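Local atomic coordinates of ATP-dependent DNA helicase (Mycobacterium smegmatis, PDB entry 5V9X), a protein that is a 3'-to-5' RNA:DNA helicase that probably uses ATP hydrolysis to move along single-stranded DNA. Residues R300-N311 / L350-V359. Residues are numbered along the deposited sequence; the frame is centred on the assembly and turned at random.
Sequences RRLAERLTSRLN and LLARAHHGSV. With nucleotides of chain B.
N311 grips the edge strand of the second RecA-like domain through both ends of its carboxamide: OD1 accepts from A352 N at 2.8 Å, in its carbonyl plane, while ND2 donates to A352 O from above that carbonyl's plane. Strand 352-355 runs antiparallel to helix 300-311, at 172°, and pairs with strand 378-381. Packing is tight where T307 CG2 lies 3.6 Å from R353 CA and L310 CB meets A352 CB, with V380 alongside. It is looser at exposed L350, whose CD2 lies across the N311 amide. The R353 side chain starts away from the helix and salt-bridges D370.

Near the DNA, R300 CB and V359 CG2 cover opposite faces of the H356 ring, and the exposed E304 accepts from its NE2, carboxylate almost perpendicular to the ring. A chi1 of 55° sets CG between backbone N and carbonyl carbon, bringing the ring against R300 and E304; S358 N donates to ND1. Helix start and the type I turn H356-V359 bind the DNA: R300 N donates to OP1 of DC7 of chain B, nearly straight (171°), R300 NH1 to OP2 of DT8 of chain B at 2.9 Å, and G357 N to OP1 of the same phosphate.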
loop_
_atom_site.group_PDB
_atom_site.type_symbol
_atom_site.label_atom_id
_atom_site.label_comp_id
_atom_site.label_asym_id
_atom_site.label_seq_id
_atom_site.Cartn_x
_atom_site.Cartn_y
_atom_site.Cartn_z
ATOM N N ARG A 300 7.403 -10.041 -6.750
ATOM C CA ARG A 300 8.839 -10.284 -6.826
ATOM C C ARG A 300 9.164 -11.358 -7.857
ATOM O O ARG A 300 10.126 -11.218 -8.622
ATOM C CB ARG A 300 9.379 -10.679 -5.452
ATOM C CG ARG A 300 9.234 -9.601 -4.387
ATOM C CD ARG A 300 9.890 -10.032 -3.085
ATOM N NE ARG A 300 9.185 -11.144 -2.451
ATOM C CZ ARG A 300 8.491 -11.041 -1.321
ATOM N NH1 ARG A 300 8.417 -9.876 -0.691
ATOM N NH2 ARG A 300 7.880 -12.102 -0.816
ATOM N N ARG A 301 8.374 -12.435 -7.896
ATOM C CA ARG A 301 8.634 -13.507 -8.854
ATOM C C ARG A 301 8.537 -13.004 -10.289
ATOM O O ARG A 301 9.345 -13.388 -11.143
ATOM C CB ARG A 301 7.670 -14.671 -8.623
ATOM C CG ARG A 301 8.131 -15.654 -7.552
ATOM C CD ARG A 301 7.167 -16.822 -7.403
ATOM N NE ARG A 301 5.876 -16.406 -6.861
ATOM C CZ ARG A 301 4.835 -17.217 -6.694
ATOM N NH1 ARG A 301 4.926 -18.498 -7.029
ATOM N NH2 ARG A 301 3.700 -16.747 -6.194
ATOM N N LEU A 302 7.560 -12.141 -10.577
ATOM C CA LEU A 302 7.447 -11.594 -11.925
ATOM C C LEU A 302 8.628 -10.689 -12.254
ATOM O O LEU A 302 9.085 -10.650 -13.402
ATOM C CB LEU A 302 6.132 -10.837 -12.084
ATOM C CG LEU A 302 5.817 -10.353 -13.505
ATOM C CD1 LEU A 302 5.600 -11.533 -14.440
ATOM C CD2 LEU A 302 4.610 -9.429 -13.513
ATOM N N ALA A 303 9.134 -9.954 -11.260
ATOM C CA ALA A 303 10.295 -9.096 -11.482
ATOM C C ALA A 303 11.532 -9.921 -11.829
ATOM O O ALA A 303 12.278 -9.586 -12.757
ATOM C CB ALA A 303 10.548 -8.230 -10.248
ATOM N N GLU A 304 11.769 -11.005 -11.083
ATOM C CA GLU A 304 12.851 -11.921 -11.433
ATOM C C GLU A 304 12.632 -12.522 -12.816
ATOM O O GLU A 304 13.576 -12.647 -13.606
ATOM C CB GLU A 304 12.966 -13.033 -10.389
ATOM C CG GLU A 304 13.343 -12.570 -8.990
ATOM C CD GLU A 304 14.795 -12.144 -8.881
ATOM O OE1 GLU A 304 15.104 -11.314 -8.001
ATOM O OE2 GLU A 304 15.627 -12.640 -9.673
ATOM N N ARG A 305 11.388 -12.895 -13.125
ATOM C CA ARG A 305 11.078 -13.488 -14.422
ATOM C C ARG A 305 11.375 -12.520 -15.561
ATOM O O ARG A 305 12.105 -12.854 -16.500
ATOM C CB ARG A 305 9.612 -13.911 -14.463
ATOM C CG ARG A 305 9.348 -15.366 -14.148
ATOM C CD ARG A 305 7.952 -15.723 -14.612
ATOM N NE ARG A 305 7.770 -15.366 -16.016
ATOM C CZ ARG A 305 6.589 -15.196 -16.601
ATOM N NH1 ARG A 305 5.472 -15.343 -15.902
ATOM N NH2 ARG A 305 6.526 -14.873 -17.886
ATOM N N LEU A 306 10.800 -11.316 -15.498
ATOM C CA LEU A 306 10.984 -10.349 -16.575
ATOM C C LEU A 306 12.451 -9.987 -16.755
ATOM O O LEU A 306 12.931 -9.870 -17.889
ATOM C CB LEU A 306 10.154 -9.097 -16.303
ATOM C CG LEU A 306 8.672 -9.201 -16.659
ATOM C CD1 LEU A 306 7.913 -7.987 -16.153
ATOM C CD2 LEU A 306 8.505 -9.351 -18.164
ATOM N N THR A 307 13.181 -9.814 -15.650
ATOM C CA THR A 307 14.608 -9.527 -15.750
ATOM C C THR A 307 15.339 -10.631 -16.505
ATOM O O THR A 307 16.234 -10.355 -17.314
ATOM C CB THR A 307 15.205 -9.343 -14.358
ATOM O OG1 THR A 307 14.431 -8.383 -13.632
ATOM C CG2 THR A 307 16.639 -8.857 -14.458
ATOM N N SER A 308 14.968 -11.890 -16.258
ATOM C CA SER A 308 15.534 -12.992 -17.027
ATOM C C SER A 308 15.191 -12.858 -18.506
ATOM O O SER A 308 16.055 -13.037 -19.372
ATOM C CB SER A 308 15.027 -14.329 -16.485
ATOM O OG SER A 308 15.166 -14.403 -15.076
ATOM N N ARG A 309 13.936 -12.528 -18.812
ATOM C CA ARG A 309 13.502 -12.467 -20.203
ATOM C C ARG A 309 14.133 -11.285 -20.930
ATOM O O ARG A 309 14.656 -11.438 -22.041
ATOM C CB ARG A 309 11.978 -12.388 -20.273
ATOM C CG ARG A 309 11.265 -13.511 -19.546
ATOM C CD ARG A 309 11.573 -14.863 -20.161
ATOM N NE ARG A 309 10.964 -15.944 -19.394
ATOM C CZ ARG A 309 11.608 -16.674 -18.489
ATOM N NH1 ARG A 309 12.892 -16.447 -18.242
ATOM N NH2 ARG A 309 10.970 -17.635 -17.835
ATOM N N LEU A 310 14.089 -10.096 -20.321
ATOM C CA LEU A 310 14.630 -8.910 -20.978
ATOM C C LEU A 310 16.113 -9.075 -21.287
ATOM O O LEU A 310 16.592 -8.619 -22.332
ATOM C CB LEU A 310 14.394 -7.672 -20.112
ATOM C CG LEU A 310 12.938 -7.359 -19.749
ATOM C CD1 LEU A 310 12.833 -6.024 -19.023
ATOM C CD2 LEU A 310 12.042 -7.387 -20.981
ATOM N N ASN A 311 16.855 -9.737 -20.397
ATOM C CA ASN A 311 18.264 -9.992 -20.671
ATOM C C ASN A 311 18.432 -11.015 -21.789
ATOM O O ASN A 311 19.266 -10.831 -22.683
ATOM C CB ASN A 311 18.969 -10.455 -19.397
ATOM C CG ASN A 311 19.120 -9.344 -18.375
ATOM O OD1 ASN A 311 19.139 -8.163 -18.724
ATOM N ND2 ASN A 311 19.231 -9.717 -17.105
ATOM N N LEU A 350 24.484 -6.665 -18.250
ATOM C CA LEU A 350 23.091 -7.039 -18.430
ATOM C C LEU A 350 22.260 -5.802 -18.745
ATOM O O LEU A 350 22.491 -4.724 -18.192
ATOM C CB LEU A 350 22.557 -7.722 -17.170
ATOM C CG LEU A 350 23.164 -9.072 -16.795
ATOM C CD1 LEU A 350 22.749 -9.468 -15.389
ATOM C CD2 LEU A 350 22.740 -10.134 -17.794
ATOM N N LEU A 351 21.295 -5.956 -19.652
ATOM C CA LEU A 351 20.425 -4.831 -19.972
ATOM C C LEU A 351 19.570 -4.440 -18.774
ATOM O O LEU A 351 19.368 -3.248 -18.512
ATOM C CB LEU A 351 19.536 -5.167 -21.167
ATOM C CG LEU A 351 18.621 -4.021 -21.607
ATOM C CD1 LEU A 351 19.410 -2.954 -22.358
ATOM C CD2 LEU A 351 17.447 -4.525 -22.436
ATOM N N ALA A 352 19.072 -5.425 -18.030
ATOM C CA ALA A 352 18.168 -5.183 -16.918
ATOM C C ALA A 352 18.652 -5.926 -15.682
ATOM O O ALA A 352 19.371 -6.925 -15.770
ATOM C CB ALA A 352 16.732 -5.613 -17.259
ATOM N N ARG A 353 18.244 -5.421 -14.520
ATOM C CA ARG A 353 18.544 -6.062 -13.249
ATOM C C ARG A 353 17.371 -5.855 -12.301
ATOM O O ARG A 353 16.615 -4.885 -12.423
ATOM C CB ARG A 353 19.842 -5.528 -12.631
ATOM C CG ARG A 353 21.093 -6.235 -13.127
ATOM C CD ARG A 353 22.281 -5.939 -12.237
ATOM N NE ARG A 353 22.812 -4.598 -12.459
ATOM C CZ ARG A 353 23.553 -3.937 -11.576
ATOM N NH1 ARG A 353 23.839 -4.489 -10.404
ATOM N NH2 ARG A 353 24.000 -2.721 -11.860
ATOM N N ALA A 354 17.229 -6.776 -11.354
ATOM C CA ALA A 354 16.087 -6.788 -10.452
ATOM C C ALA A 354 16.347 -5.949 -9.206
ATOM O O ALA A 354 17.483 -5.815 -8.743
ATOM C CB ALA A 354 15.745 -8.222 -10.044
ATOM N N HIS A 355 15.269 -5.381 -8.666
ATOM C CA HIS A 355 15.301 -4.699 -7.377
ATOM C C HIS A 355 13.999 -4.997 -6.652
ATOM O O HIS A 355 12.924 -4.628 -7.135
ATOM C CB HIS A 355 15.487 -3.186 -7.537
ATOM C CG HIS A 355 15.865 -2.489 -6.266
ATOM N ND1 HIS A 355 14.939 -2.120 -5.313
ATOM C CD2 HIS A 355 17.070 -2.098 -5.788
ATOM C CE1 HIS A 355 15.558 -1.530 -4.305
ATOM N NE2 HIS A 355 16.852 -1.504 -4.569
ATOM N N HIS A 356 14.092 -5.671 -5.510
ATOM C CA HIS A 356 12.933 -5.933 -4.661
ATOM C C HIS A 356 13.439 -6.393 -3.297
ATOM O O HIS A 356 14.647 -6.512 -3.066
ATOM C CB HIS A 356 11.984 -6.956 -5.293
ATOM C CG HIS A 356 12.637 -8.253 -5.657
ATOM N ND1 HIS A 356 12.876 -9.252 -4.737
ATOM C CD2 HIS A 356 13.085 -8.720 -6.845
ATOM C CE1 HIS A 356 13.448 -10.277 -5.344
ATOM N NE2 HIS A 356 13.586 -9.980 -6.624
ATOM N N GLY A 357 12.492 -6.660 -2.393
ATOM C CA GLY A 357 12.840 -6.936 -1.009
ATOM C C GLY A 357 13.704 -8.169 -0.819
ATOM O O GLY A 357 14.511 -8.223 0.114
ATOM N N SER A 358 13.552 -9.170 -1.683
ATOM C CA SER A 358 14.317 -10.403 -1.535
ATOM C C SER A 358 15.703 -10.327 -2.166
ATOM O O SER A 358 16.495 -11.260 -1.993
ATOM C CB SER A 358 13.539 -11.578 -2.127
ATOM O OG SER A 358 12.384 -11.854 -1.352
ATOM N N VAL A 359 16.010 -9.257 -2.898
ATOM C CA VAL A 359 17.378 -9.021 -3.340
ATOM C C VAL A 359 18.218 -8.621 -2.135
ATOM O O VAL A 359 17.742 -7.924 -1.229
ATOM C CB VAL A 359 17.403 -7.937 -4.433
ATOM C CG1 VAL A 359 18.820 -7.679 -4.918
ATOM C CG2 VAL A 359 16.503 -8.328 -5.595
ATOM P P DT B 8 9.045 -5.780 -1.652
ATOM O OP1 DT B 8 10.204 -5.439 -2.501
ATOM O OP2 DT B 8 9.010 -7.084 -0.954
ATOM O "O5'" DT B 8 8.844 -4.629 -0.560
ATOM C "C5'" DT B 8 8.539 -3.301 -0.975
ATOM C "C4'" DT B 8 7.969 -2.493 0.177
ATOM O "O4'" DT B 8 6.637 -2.941 0.480
ATOM C "C3'" DT B 8 8.733 -2.622 1.486
ATOM O "O3'" DT B 8 9.658 -1.555 1.596
ATOM C "C2'" DT B 8 7.639 -2.538 2.573
ATOM C "C1'" DT B 8 6.325 -2.530 1.783
ATOM N N1 DT B 8 5.286 -3.449 2.332
ATOM C C2 DT B 8 4.134 -2.919 2.863
ATOM O O2 DT B 8 3.911 -1.724 2.911
ATOM N N3 DT B 8 3.244 -3.844 3.338
ATOM C C4 DT B 8 3.390 -5.221 3.337
ATOM O O4 DT B 8 2.530 -5.972 3.790
ATOM C C5 DT B 8 4.622 -5.711 2.766
ATOM C C7 DT B 8 4.892 -7.183 2.708
ATOM C C6 DT B 8 5.500 -4.812 2.297
ATOM P P DC B 7 4.764 -10.075 -3.581
ATOM O OP1 DC B 7 5.628 -10.815 -4.524
ATOM O OP2 DC B 7 4.285 -10.734 -2.348
ATOM O "O5'" DC B 7 5.515 -8.739 -3.178
ATOM C "C5'" DC B 7 5.543 -7.664 -4.100
ATOM C "C4'" DC B 7 5.574 -6.341 -3.371
ATOM O "O4'" DC B 7 4.279 -6.059 -2.820
ATOM C "C3'" DC B 7 6.530 -6.301 -2.187
ATOM O "O3'" DC B 7 7.734 -5.663 -2.571
ATOM C "C2'" DC B 7 5.779 -5.494 -1.113
ATOM C "C1'" DC B 7 4.450 -5.140 -1.777
ATOM N N1 DC B 7 3.292 -5.244 -0.852
ATOM C C2 DC B 7 2.650 -4.081 -0.418
ATOM O O2 DC B 7 3.053 -2.984 -0.826
ATOM N N3 DC B 7 1.600 -4.189 0.434
ATOM C C4 DC B 7 1.201 -5.393 0.849
ATOM N N4 DC B 7 0.162 -5.452 1.689
ATOM C C5 DC B 7 1.849 -6.588 0.421
ATOM C C6 DC B 7 2.880 -6.469 -0.420
#